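Local coordinates for uncharacterized protein conserved in bacteria (Cupriavidus necator, PDB 5DMH) that catalyses the ATP-dependent phosphorylation of 3-oxo-tetronate (3-dehydroerythronate) to its 4-phosphate, releasing ADP, at residues L34-D39 / Q111-Y116; Q60-P65 / V80-S85; C147-E152 / A237-L242; L201-A206 / I230-S235. One frame throughout, in Å; residues are numbered along the deposited sequence.

Contact 1 (L34-D39 / Q111-Y116); sequences LGCIAD and QFVFKY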
loop_
_atom_site.group_PDB
_atom_site.type_symbol
_atom_site.label_atom_id
_atom_site.label_comp_id
_atom_site.label_asym_id
_atom_site.label_seq_id
_atom_site.Cartn_x
_atom_site.Cartn_y
_atom_site.Cartn_z
ATOM N N LEU A 34 4.379 17.056 5.215
ATOM C CA LEU A 34 3.367 16.214 4.595
ATOM C C LEU A 34 3.049 14.996 5.444
ATOM O O LEU A 34 3.955 14.223 5.784
ATOM C CB LEU A 34 3.864 15.749 3.228
ATOM C CG LEU A 34 2.854 15.043 2.328
ATOM C CD1 LEU A 34 1.778 16.000 1.828
ATOM C CD2 LEU A 34 3.571 14.424 1.142
ATOM N N GLY A 35 1.769 14.819 5.782
ATOM C CA GLY A 35 1.355 13.710 6.620
ATOM C C GLY A 35 0.475 12.763 5.832
ATOM O O GLY A 35 -0.462 13.205 5.191
ATOM N N CYS A 36 0.805 11.473 5.832
ATOM C CA CYS A 36 0.152 10.523 4.954
ATOM C C CYS A 36 -0.412 9.385 5.782
ATOM O O CYS A 36 0.175 8.975 6.776
ATOM C CB CYS A 36 1.131 9.976 3.940
ATOM S SG CYS A 36 2.069 11.244 3.053
ATOM N N ILE A 37 -1.584 8.940 5.390
ATOM C CA ILE A 37 -2.254 7.830 6.018
ATOM C C ILE A 37 -2.484 6.789 4.949
ATOM O O ILE A 37 -3.222 7.053 3.995
ATOM C CB ILE A 37 -3.593 8.285 6.572
ATOM C CG1 ILE A 37 -3.359 9.382 7.617
ATOM C CG2 ILE A 37 -4.328 7.119 7.168
ATOM C CD1 ILE A 37 -4.636 10.106 7.999
ATOM N N ALA A 38 -1.868 5.617 5.115
ATOM C CA ALA A 38 -1.986 4.537 4.140
ATOM C C ALA A 38 -2.831 3.369 4.672
ATOM O O ALA A 38 -2.669 2.934 5.826
ATOM C CB ALA A 38 -0.599 4.038 3.722
ATOM N N ASP A 39 -3.732 2.878 3.832
ATOM C CA ASP A 39 -4.635 1.814 4.221
ATOM C C ASP A 39 -4.056 0.382 4.201
ATOM O O ASP A 39 -4.760 -0.569 4.520
ATOM C CB ASP A 39 -5.938 1.879 3.434
ATOM C CG ASP A 39 -5.845 1.310 2.015
ATOM O OD1 ASP A 39 -4.753 1.132 1.450
ATOM O OD2 ASP A 39 -6.929 1.028 1.475
ATOM N N GLN A 111 -0.158 19.487 4.927
ATOM C CA GLN A 111 -0.976 18.874 3.887
ATOM C C GLN A 111 -0.974 17.382 4.145
ATOM O O GLN A 111 -0.033 16.852 4.731
ATOM C CB GLN A 111 -0.408 19.160 2.513
ATOM C CG GLN A 111 -1.217 18.626 1.372
ATOM C CD GLN A 111 -0.643 19.049 0.022
ATOM O OE1 GLN A 111 0.540 18.836 -0.249
ATOM N NE2 GLN A 111 -1.477 19.670 -0.817
ATOM N N PHE A 112 -2.041 16.721 3.727
ATOM C CA PHE A 112 -2.245 15.320 4.058
ATOM C C PHE A 112 -2.565 14.523 2.825
ATOM O O PHE A 112 -3.168 15.042 1.861
ATOM C CB PHE A 112 -3.351 15.207 5.098
ATOM C CG PHE A 112 -3.075 16.032 6.308
ATOM C CD1 PHE A 112 -3.447 17.368 6.349
ATOM C CD2 PHE A 112 -2.364 15.502 7.374
ATOM C CE1 PHE A 112 -3.159 18.143 7.458
ATOM C CE2 PHE A 112 -2.059 16.277 8.495
ATOM C CZ PHE A 112 -2.442 17.589 8.539
ATOM N N VAL A 113 -2.083 13.289 2.821
ATOM C CA VAL A 113 -2.391 12.332 1.763
ATOM C C VAL A 113 -3.048 11.096 2.355
ATOM O O VAL A 113 -2.561 10.559 3.357
ATOM C CB VAL A 113 -1.138 11.899 0.997
ATOM C CG1 VAL A 113 -1.465 10.717 0.038
ATOM C CG2 VAL A 113 -0.559 13.073 0.232
ATOM N N PHE A 114 -4.182 10.705 1.777
ATOM C CA PHE A 114 -4.819 9.416 2.048
ATOM C C PHE A 114 -4.459 8.490 0.922
ATOM O O PHE A 114 -4.807 8.696 -0.253
ATOM C CB PHE A 114 -6.328 9.550 2.246
ATOM C CG PHE A 114 -7.091 8.262 2.321
ATOM C CD1 PHE A 114 -6.623 7.161 3.011
ATOM C CD2 PHE A 114 -8.349 8.181 1.728
ATOM C CE1 PHE A 114 -7.391 6.004 3.102
ATOM C CE2 PHE A 114 -9.115 7.032 1.808
ATOM C CZ PHE A 114 -8.624 5.929 2.480
ATOM N N LYS A 115 -3.734 7.449 1.294
ATOM C CA LYS A 115 -3.169 6.516 0.336
ATOM C C LYS A 115 -3.884 5.163 0.381
ATOM O O LYS A 115 -3.973 4.500 1.413
ATOM C CB LYS A 115 -1.676 6.342 0.627
ATOM C CG LYS A 115 -0.995 5.080 0.076
ATOM C CD LYS A 115 -0.779 5.165 -1.438
ATOM C CE LYS A 115 -0.145 3.901 -2.025
ATOM N NZ LYS A 115 -1.050 2.719 -1.940
ATOM N N TYR A 116 -4.406 4.775 -0.763
ATOM C CA TYR A 116 -5.064 3.501 -0.948
ATOM C C TYR A 116 -4.513 2.833 -2.234
ATOM O O TYR A 116 -3.580 3.323 -2.878
ATOM C CB TYR A 116 -6.586 3.669 -0.964
ATOM C CG TYR A 116 -7.075 4.802 -1.827
ATOM C CD1 TYR A 116 -6.972 4.739 -3.188
ATOM C CD2 TYR A 116 -7.564 5.968 -1.257
ATOM C CE1 TYR A 116 -7.378 5.781 -3.979
ATOM C CE2 TYR A 116 -7.969 7.005 -2.017
ATOM C CZ TYR A 116 -7.879 6.925 -3.382
ATOM O OH TYR A 116 -8.285 7.989 -4.132
HETATM O O HOH W 1 -2.057 1.676 0.619
#

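Contact 2 (Q60-P65 / V80-S85); sequences QTIGLP and VVALKS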
loop_
_atom_site.group_PDB
_atom_site.type_symbol
_atom_site.label_atom_id
_atom_site.label_comp_id
_atom_site.label_asym_id
_atom_site.label_seq_id
_atom_site.Cartn_x
_atom_site.Cartn_y
_atom_site.Cartn_z
ATOM N N GLN A 60 8.336 6.047 7.905
ATOM C CA GLN A 60 7.102 5.275 7.956
ATOM C C GLN A 60 6.932 4.737 9.369
ATOM O O GLN A 60 7.850 4.122 9.914
ATOM C CB GLN A 60 7.128 4.109 6.967
ATOM C CG GLN A 60 5.985 3.152 7.166
ATOM C CD GLN A 60 5.838 2.197 6.018
ATOM O OE1 GLN A 60 6.257 2.496 4.899
ATOM N NE2 GLN A 60 5.238 1.043 6.275
ATOM N N THR A 61 5.770 4.988 9.967
ATOM C CA THR A 61 5.465 4.459 11.282
ATOM C C THR A 61 4.431 3.364 11.140
ATOM O O THR A 61 3.607 3.388 10.236
ATOM C CB THR A 61 4.915 5.548 12.244
ATOM O OG1 THR A 61 3.656 6.026 11.763
ATOM C CG2 THR A 61 5.899 6.692 12.392
ATOM N N ILE A 62 4.501 2.381 12.022
ATOM C CA ILE A 62 3.528 1.316 12.041
ATOM C C ILE A 62 2.503 1.750 13.062
ATOM O O ILE A 62 2.770 1.743 14.254
ATOM C CB ILE A 62 4.174 -0.038 12.418
ATOM C CG1 ILE A 62 5.302 -0.373 11.462
ATOM C CG2 ILE A 62 3.137 -1.136 12.379
ATOM C CD1 ILE A 62 4.898 -0.342 9.982
ATOM N N GLY A 63 1.352 2.221 12.579
ATOM C CA GLY A 63 0.403 2.895 13.439
ATOM C C GLY A 63 1.049 4.099 14.073
ATOM O O GLY A 63 1.991 4.701 13.511
ATOM N N LEU A 64 0.558 4.458 15.251
ATOM C CA LEU A 64 1.044 5.627 15.943
ATOM C C LEU A 64 2.059 5.254 17.017
ATOM O O LEU A 64 1.777 4.426 17.881
ATOM C CB LEU A 64 -0.134 6.375 16.547
ATOM C CG LEU A 64 -1.224 6.716 15.538
ATOM C CD1 LEU A 64 -2.325 7.525 16.216
ATOM C CD2 LEU A 64 -0.623 7.480 14.353
ATOM N N PRO A 65 3.255 5.858 16.949
ATOM C CA PRO A 65 4.312 5.503 17.892
ATOM C C PRO A 65 4.092 6.182 19.225
ATOM O O PRO A 65 3.614 7.314 19.254
ATOM C CB PRO A 65 5.584 6.068 17.239
ATOM C CG PRO A 65 5.123 6.951 16.085
ATOM C CD PRO A 65 3.635 6.982 16.075
ATOM N N VAL A 80 4.643 8.874 7.014
ATOM C CA VAL A 80 3.656 7.947 6.464
ATOM C C VAL A 80 3.208 6.965 7.538
ATOM O O VAL A 80 3.986 6.119 7.975
ATOM C CB VAL A 80 4.199 7.123 5.262
ATOM C CG1 VAL A 80 3.117 6.139 4.761
ATOM C CG2 VAL A 80 4.630 8.043 4.104
ATOM N N VAL A 81 1.953 7.095 7.957
ATOM C CA VAL A 81 1.369 6.181 8.925
ATOM C C VAL A 81 0.736 4.968 8.230
ATOM O O VAL A 81 -0.230 5.087 7.480
ATOM C CB VAL A 81 0.318 6.909 9.817
ATOM C CG1 VAL A 81 -0.322 5.922 10.802
ATOM C CG2 VAL A 81 0.946 8.094 10.535
ATOM N N ALA A 82 1.289 3.784 8.496
ATOM C CA ALA A 82 0.761 2.545 7.985
ATOM C C ALA A 82 -0.368 1.984 8.865
ATOM O O ALA A 82 -0.178 1.727 10.062
ATOM C CB ALA A 82 1.891 1.535 7.887
ATOM N N LEU A 83 -1.540 1.838 8.278
ATOM C CA LEU A 83 -2.682 1.185 8.911
ATOM C C LEU A 83 -3.016 -0.127 8.188
ATOM O O LEU A 83 -2.704 -0.272 7.007
ATOM C CB LEU A 83 -3.923 2.077 8.867
ATOM C CG LEU A 83 -3.812 3.472 9.467
ATOM C CD1 LEU A 83 -5.141 4.230 9.358
ATOM C CD2 LEU A 83 -3.311 3.411 10.924
ATOM N N LYS A 84 -3.695 -1.053 8.881
ATOM C CA LYS A 84 -4.211 -2.266 8.256
ATOM C C LYS A 84 -5.721 -2.095 8.165
ATOM O O LYS A 84 -6.491 -2.770 8.849
ATOM C CB LYS A 84 -3.826 -3.518 9.084
ATOM C CG LYS A 84 -4.059 -4.840 8.370
ATOM C CD LYS A 84 -3.762 -6.065 9.267
ATOM C CE LYS A 84 -3.866 -7.359 8.516
ATOM N NZ LYS A 84 -5.241 -7.692 8.046
ATOM N N SER A 85 -6.162 -1.138 7.343
ATOM C CA SER A 85 -7.530 -0.626 7.442
ATOM C C SER A 85 -8.303 -0.758 6.132
ATOM O O SER A 85 -9.415 -0.237 5.994
ATOM C CB SER A 85 -7.489 0.849 7.803
ATOM O OG SER A 85 -6.696 1.543 6.846
#

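Contact 3 (C147-E152 / A237-L242); sequences CPAFPE and ADLFTL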
loop_
_atom_site.group_PDB
_atom_site.type_symbol
_atom_site.label_atom_id
_atom_site.label_comp_id
_atom_site.label_asym_id
_atom_site.label_seq_id
_atom_site.Cartn_x
_atom_site.Cartn_y
_atom_site.Cartn_z
ATOM N N CYS A 147 -7.229 9.780 -7.038
ATOM C CA CYS A 147 -6.465 9.405 -8.214
ATOM C C CYS A 147 -5.543 8.243 -7.944
ATOM O O CYS A 147 -4.382 8.438 -7.543
ATOM C CB CYS A 147 -5.600 10.577 -8.690
ATOM S SG CYS A 147 -4.839 10.258 -10.312
ATOM N N PRO A 148 -6.034 7.030 -8.196
ATOM C CA PRO A 148 -5.165 5.850 -8.055
ATOM C C PRO A 148 -4.198 5.587 -9.215
ATOM O O PRO A 148 -3.547 4.548 -9.204
ATOM C CB PRO A 148 -6.164 4.713 -7.944
ATOM C CG PRO A 148 -7.389 5.194 -8.748
ATOM C CD PRO A 148 -7.445 6.667 -8.453
ATOM N N ALA A 149 -4.089 6.485 -10.200
ATOM C CA ALA A 149 -3.233 6.208 -11.356
ATOM C C ALA A 149 -1.751 5.998 -10.980
ATOM O O ALA A 149 -1.216 6.645 -10.046
ATOM C CB ALA A 149 -3.366 7.322 -12.377
ATOM N N PHE A 150 -1.086 5.132 -11.744
ATOM C CA PHE A 150 0.281 4.742 -11.453
ATOM C C PHE A 150 0.886 4.186 -12.751
ATOM O O PHE A 150 1.040 2.978 -12.901
ATOM C CB PHE A 150 0.238 3.659 -10.341
ATOM C CG PHE A 150 1.576 3.365 -9.674
ATOM C CD1 PHE A 150 2.767 3.880 -10.154
ATOM C CD2 PHE A 150 1.612 2.565 -8.542
ATOM C CE1 PHE A 150 3.953 3.607 -9.534
ATOM C CE2 PHE A 150 2.795 2.287 -7.910
ATOM C CZ PHE A 150 3.979 2.806 -8.401
ATOM N N PRO A 151 1.191 5.072 -13.711
ATOM C CA PRO A 151 1.650 4.613 -15.026
ATOM C C PRO A 151 2.842 3.660 -14.987
ATOM O O PRO A 151 2.908 2.727 -15.794
ATOM C CB PRO A 151 2.036 5.925 -15.730
ATOM C CG PRO A 151 1.011 6.899 -15.194
ATOM C CD PRO A 151 0.908 6.517 -13.707
ATOM N N GLU A 152 3.772 3.894 -14.074
ATOM C CA GLU A 152 4.956 3.065 -13.945
ATOM C C GLU A 152 4.579 1.601 -13.680
ATOM O O GLU A 152 5.368 0.679 -13.961
ATOM C CB GLU A 152 5.831 3.595 -12.803
ATOM C CG GLU A 152 7.258 3.032 -12.730
ATOM C CD GLU A 152 7.975 3.290 -11.385
ATOM O OE1 GLU A 152 7.394 3.914 -10.451
ATOM O OE2 GLU A 152 9.122 2.802 -11.233
ATOM N N ALA A 237 3.114 12.782 -16.671
ATOM C CA ALA A 237 2.941 14.218 -16.841
ATOM C C ALA A 237 1.614 14.695 -16.223
ATOM O O ALA A 237 1.572 15.740 -15.581
ATOM C CB ALA A 237 3.035 14.622 -18.304
ATOM N N ASP A 238 0.535 13.929 -16.414
ATOM C CA ASP A 238 -0.740 14.292 -15.827
ATOM C C ASP A 238 -0.642 14.263 -14.308
ATOM O O ASP A 238 -1.200 15.118 -13.648
ATOM C CB ASP A 238 -1.881 13.366 -16.295
ATOM C CG ASP A 238 -2.370 13.678 -17.678
ATOM O OD1 ASP A 238 -1.952 14.709 -18.295
ATOM O OD2 ASP A 238 -3.212 12.895 -18.164
ATOM N N LEU A 239 0.104 13.307 -13.750
ATOM C CA LEU A 239 0.239 13.218 -12.299
ATOM C C LEU A 239 0.956 14.450 -11.724
ATOM O O LEU A 239 0.571 14.981 -10.663
ATOM C CB LEU A 239 0.939 11.912 -11.913
ATOM C CG LEU A 239 0.085 10.637 -12.054
ATOM C CD1 LEU A 239 0.943 9.424 -11.825
ATOM C CD2 LEU A 239 -1.104 10.647 -11.106
ATOM N N PHE A 240 1.986 14.934 -12.423
ATOM C CA PHE A 240 2.685 16.116 -11.965
ATOM C C PHE A 240 1.770 17.338 -12.086
ATOM O O PHE A 240 1.783 18.212 -11.212
ATOM C CB PHE A 240 3.990 16.353 -12.723
ATOM C CG PHE A 240 5.123 15.465 -12.262
ATOM C CD1 PHE A 240 5.879 15.810 -11.154
ATOM C CD2 PHE A 240 5.432 14.306 -12.946
ATOM C CE1 PHE A 240 6.931 15.006 -10.730
ATOM C CE2 PHE A 240 6.482 13.499 -12.527
ATOM C CZ PHE A 240 7.224 13.857 -11.420
ATOM N N THR A 241 0.988 17.386 -13.155
ATOM C CA THR A 241 0.010 18.473 -13.329
ATOM C C THR A 241 -1.007 18.512 -12.170
ATOM O O THR A 241 -1.316 19.575 -11.630
ATOM C CB THR A 241 -0.733 18.320 -14.667
ATOM O OG1 THR A 241 0.201 18.499 -15.731
ATOM C CG2 THR A 241 -1.886 19.336 -14.790
ATOM N N LEU A 242 -1.527 17.349 -11.806
ATOM C CA LEU A 242 -2.496 17.250 -10.724
ATOM C C LEU A 242 -1.870 17.685 -9.386
ATOM O O LEU A 242 -2.463 18.458 -8.635
ATOM C CB LEU A 242 -3.052 15.818 -10.654
ATOM C CG LEU A 242 -4.060 15.413 -11.748
ATOM C CD1 LEU A 242 -4.195 13.895 -11.820
ATOM C CD2 LEU A 242 -5.406 16.059 -11.490
#

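Contact 4 (L201-A206 / I230-S235); sequences LLRYDA and IADAVS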
loop_
_atom_site.group_PDB
_atom_site.type_symbol
_atom_site.label_atom_id
_atom_site.label_comp_id
_atom_site.label_asym_id
_atom_site.label_seq_id
_atom_site.Cartn_x
_atom_site.Cartn_y
_atom_site.Cartn_z
ATOM N N LEU A 201 -15.961 14.162 -11.477
ATOM C CA LEU A 201 -14.846 13.808 -12.336
ATOM C C LEU A 201 -14.062 15.028 -12.756
ATOM O O LEU A 201 -14.627 15.994 -13.269
ATOM C CB LEU A 201 -15.342 13.098 -13.591
ATOM C CG LEU A 201 -14.288 12.691 -14.643
ATOM C CD1 LEU A 201 -13.313 11.657 -14.127
ATOM C CD2 LEU A 201 -14.992 12.169 -15.909
ATOM N N LEU A 202 -12.752 14.962 -12.552
ATOM C CA LEU A 202 -11.820 15.926 -13.112
ATOM C C LEU A 202 -11.233 15.262 -14.361
ATOM O O LEU A 202 -10.340 14.441 -14.266
ATOM C CB LEU A 202 -10.757 16.267 -12.061
ATOM C CG LEU A 202 -9.579 17.136 -12.436
ATOM C CD1 LEU A 202 -10.077 18.470 -12.988
ATOM C CD2 LEU A 202 -8.665 17.372 -11.232
ATOM N N ARG A 203 -11.770 15.600 -15.528
ATOM C CA ARG A 203 -11.568 14.810 -16.743
ATOM C C ARG A 203 -10.225 15.092 -17.420
ATOM O O ARG A 203 -9.643 16.174 -17.266
ATOM C CB ARG A 203 -12.744 15.069 -17.704
ATOM C CG ARG A 203 -12.877 14.087 -18.860
ATOM C CD ARG A 203 -14.077 14.411 -19.749
ATOM N NE ARG A 203 -15.337 14.180 -19.069
ATOM C CZ ARG A 203 -16.113 15.116 -18.513
ATOM N NH1 ARG A 203 -17.235 14.750 -17.898
ATOM N NH2 ARG A 203 -15.808 16.411 -18.578
ATOM N N TYR A 204 -9.754 14.121 -18.197
ATOM C CA TYR A 204 -8.440 14.180 -18.836
ATOM C C TYR A 204 -8.196 15.416 -19.690
ATOM O O TYR A 204 -7.047 15.845 -19.855
ATOM C CB TYR A 204 -8.246 12.943 -19.724
ATOM C CG TYR A 204 -9.100 12.973 -20.959
ATOM C CD1 TYR A 204 -10.420 12.565 -20.928
ATOM C CD2 TYR A 204 -8.593 13.461 -22.154
ATOM C CE1 TYR A 204 -11.206 12.638 -22.045
ATOM C CE2 TYR A 204 -9.357 13.519 -23.282
ATOM C CZ TYR A 204 -10.674 13.100 -23.236
ATOM O OH TYR A 204 -11.470 13.150 -24.357
ATOM N N ASP A 205 -9.260 15.974 -20.254
ATOM C CA ASP A 205 -9.116 17.097 -21.173
ATOM C C ASP A 205 -8.812 18.410 -20.435
ATOM O O ASP A 205 -8.145 19.276 -20.975
ATOM C CB ASP A 205 -10.319 17.193 -22.108
ATOM C CG ASP A 205 -11.650 17.375 -21.382
ATOM O OD1 ASP A 205 -11.764 17.097 -20.171
ATOM O OD2 ASP A 205 -12.611 17.804 -22.057
ATOM N N ALA A 206 -9.224 18.520 -19.174
ATOM C CA ALA A 206 -8.770 19.637 -18.349
ATOM C C ALA A 206 -7.328 19.400 -17.896
ATOM O O ALA A 206 -6.487 20.298 -17.970
ATOM C CB ALA A 206 -9.697 19.826 -17.140
ATOM N N ILE A 230 -12.944 11.945 -8.905
ATOM C CA ILE A 230 -12.006 11.040 -9.551
ATOM C C ILE A 230 -11.175 11.911 -10.490
ATOM O O ILE A 230 -11.735 12.723 -11.199
ATOM C CB ILE A 230 -12.742 9.975 -10.360
ATOM C CG1 ILE A 230 -13.607 9.073 -9.460
ATOM C CG2 ILE A 230 -11.754 9.134 -11.167
ATOM C CD1 ILE A 230 -12.845 8.334 -8.390
ATOM N N ALA A 231 -9.850 11.801 -10.458
ATOM C CA ALA A 231 -9.010 12.559 -11.399
ATOM C C ALA A 231 -8.397 11.650 -12.452
ATOM O O ALA A 231 -7.679 10.695 -12.119
ATOM C CB ALA A 231 -7.916 13.307 -10.669
ATOM N N ASP A 232 -8.669 11.969 -13.718
ATOM C CA ASP A 232 -8.040 11.277 -14.831
ATOM C C ASP A 232 -6.518 11.529 -14.856
ATOM O O ASP A 232 -6.016 12.596 -14.496
ATOM C CB ASP A 232 -8.650 11.696 -16.193
ATOM C CG ASP A 232 -10.027 11.101 -16.479
ATOM O OD1 ASP A 232 -10.493 10.187 -15.745
ATOM O OD2 ASP A 232 -10.656 11.576 -17.472
ATOM N N ALA A 233 -5.771 10.542 -15.335
ATOM C CA ALA A 233 -4.344 10.704 -15.521
ATOM C C ALA A 233 -3.898 9.609 -16.469
ATOM O O ALA A 233 -4.061 8.415 -16.170
ATOM C CB ALA A 233 -3.593 10.597 -14.210
ATOM N N VAL A 234 -3.411 10.029 -17.631
ATOM C CA VAL A 234 -3.001 9.089 -18.689
ATOM C C VAL A 234 -1.495 8.971 -18.822
ATOM O O VAL A 234 -1.002 8.222 -19.677
ATOM C CB VAL A 234 -3.618 9.455 -20.046
ATOM C CG1 VAL A 234 -5.101 9.682 -19.911
ATOM C CG2 VAL A 234 -2.953 10.701 -20.654
ATOM N N SER A 235 -0.771 9.665 -17.948
ATOM C CA SER A 235 0.688 9.725 -17.997
ATOM C C SER A 235 1.222 10.278 -16.700
ATOM O O SER A 235 0.465 10.863 -15.905
ATOM C CB SER A 235 1.098 10.649 -19.124
ATOM O OG SER A 235 0.633 11.924 -18.820
#

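Contact 1 (L34-D39 / Q111-Y116)
Leu34 and Gln111 run alongside each other in the same direction at the start of two parallel strands, with Leu34 CD1 3.7 Å from Gln111 OE1. The same methyl also reaches Val113 CG2, and beyond it Cys36 SG rests 3.9 Å from Val113 CB; Ala38 CB, next along this face, meets Lys115 CG. Helix 41-53 covers that side. The other face carries Ile37, Phe112 and Phe114, packed under helices 90-106 and 128-139. Here Gly35, without a side chain, lets Phe112 lie close against its backbone, Phe112 CB 3.5 Å from Gly35 O, while Ile37 O sits at the edge of the Phe114 ring, 3.5 Å from CD1. Five backbone bonds, from Gly35 N to Gln111 O through to Asp39 N to Lys115 O (2.9 Å), knit the pair in unbroken register.

Past the strand ends, the Asp39 carboxylate is turned 73° from the Tyr116 ring; its OD1 lies 3.4 Å from Tyr116 CA. Lys115, bent at chi2 (74°) and chi4, reaches forward along the chain, and NZ donates to Tyr116 O at 2.8 Å. Asp39 OD1 is gripped by Arg86 and by a water that bridges to Lys115 NZ, a polar network that closes the largely apolar strand pair.

Contact 2 (Q60-P65 / V80-S85)
Thr61 and Val81 pair on one face of two parallel strands, Thr61 OG1 lying 3.6 Å from Val81 CG2. This is the close-packed part of the contact. Thr61 N donates to Val80 O, and Thr61 O receives Ala82 N at 2.9 Å. Ala82 CB lies 3.4 Å from Thr61 O, and on the same face it meets the amide end of Gln60, whose extended chain carries NE2 to 3.7 Å from that methyl. The Gln60 NE2 group is buried here without a polar partner in the model, under helix 41-53.

Both strands belong to the parallel sheet of the sugar-binding N-terminal domain: 78-82 runs between 34-38 and 58-62, and 58-62 in turn pairs with strand 407-415, which lies antiparallel to it.

Beyond Ile62 the chain turns away from its neighbour. Gly63, at positive phi (59°), still gives its N-H to Ala82 O, with 3.0 Å between Gly63 N and that oxygen. Its own carbonyl oxygen accepts Thr61 OG1 at 2.8 Å, a bond made possible because OG1 stands between the backbone N and the carbonyl carbon (chi1 65°). On the solvent side the contact thins to exposed Leu64, whose CD2 crosses over Val81 CG1 at 3.9 Å, both residues touching Trp103 of helix 90-106.

Contact 3 (C147-E152 / A237-L242)
Leu239 reaches from its helix into the loop 147-152 and meets it with both methyls. CD1 meets the pyrrolidine ring of Pro151 at CD, 3.5 Å away, a close carbon-carbon approach; CD2 lies 3.8 Å from Cys147 SG and 4.2 Å from Ala149 CB. The two branches can divide the work because CG is held beside the backbone N (chi1 -74°) and chi2 is extended at 172°, spreading the fork across the loop. Leu242, one helical turn on, repeats nearly the same conformation, and its CD1 stands 4.0 Å from Cys147 SG.

Cys147 ends strand 144-147, a strand of the sugar-binding domain flanked by 228-231 and 251-254, and helix 236-245 packs against the chain as it leaves that strand, with no hydrogen bond between the two segments. The sulfur is swung away from its own backbone N (chi1 -170°), which brings it against both leucines. Pro151 opens a 3-10 turn and turns its CD atom to Leu239. Ala149, between these residues in sequence, adds a short methyl on the helix side and its carbonyl oxygen, 3.9 Å from Leu239 CD1. Leu242 also touches Ile258, Val207 and Thr214.

Contact 4 (L201-A206 / I230-S235)
Asp232 fastens the end of one parallel strand to the first turn of the helix that follows the other. Its OD2 accepts the backbone N-H of Tyr204 at 2.8 Å, on the anti side and 20° out of the carboxylate plane, a bent bond of 137°. The same oxygen also accepts Arg159 N, and OD1 accepts Gly160 N, so both carboxylate oxygens are engaged by main-chain donors from two separate parts of the chain. Three N-H groups and the dipole of the short helix 204-207 would be expected to favour the charged form of this acid.

Around OD2 the flanking side chains run alongside the aspartate. The Tyr204 ring, 26° from the carboxylate plane, presents its edge, with CD1 3.6 Å from OD2. The aliphatic CG of Arg203 approaches the same oxygen, whereas its guanidinium nitrogen NE stays 5.6 Å from OD2. Leu201 CD1 crosses near OD1.

Upstream, the strands are joined by two nearly straight bonds, Leu202 N to Ile230 O (2.8 Å) and Asp232 N to Leu202 O (3.0 Å). Leu202 CD2 faces Ala231 CB on the side covered by helices 211-223 and 236-245. Farther on, Ser235 OG caps Asp238 N, and Asp238 OD2 accepts Val234 N. The arrangement is that of an outer parallel strand pair in an alpha/beta domain, each strand leading through a short loop into a helix at the same end of the sheet.

Overall arrangement
All four contacts lie in the sugar-binding N-terminal domain. Strand 34-38 of contact 1 and strand 78-82 of contact 2 are neighbours, joined by probable hydrogen bonds from Val81 N to Cys36 O (2.8 Å) and from Leu83 N to Ala38 O (2.9 Å). Contacts 3 and 4, with centres 9 Å apart, meet where Leu242 CD2 packs on Leu202 CD2 at 3.5 Å. Tyr116 links the two halves by touching Cys147 and Pro148, whereas contacts 2 and 4 are about 30 Å apart between centres. Contacts 1 and 2 approach the nucleotide: bound ADP is about 9 Å from the Asp39 side chain and about 13 Å from that of Ala82, while Lys84 pairs with Glu370 and Glu394, both inferred ATP-binding residues.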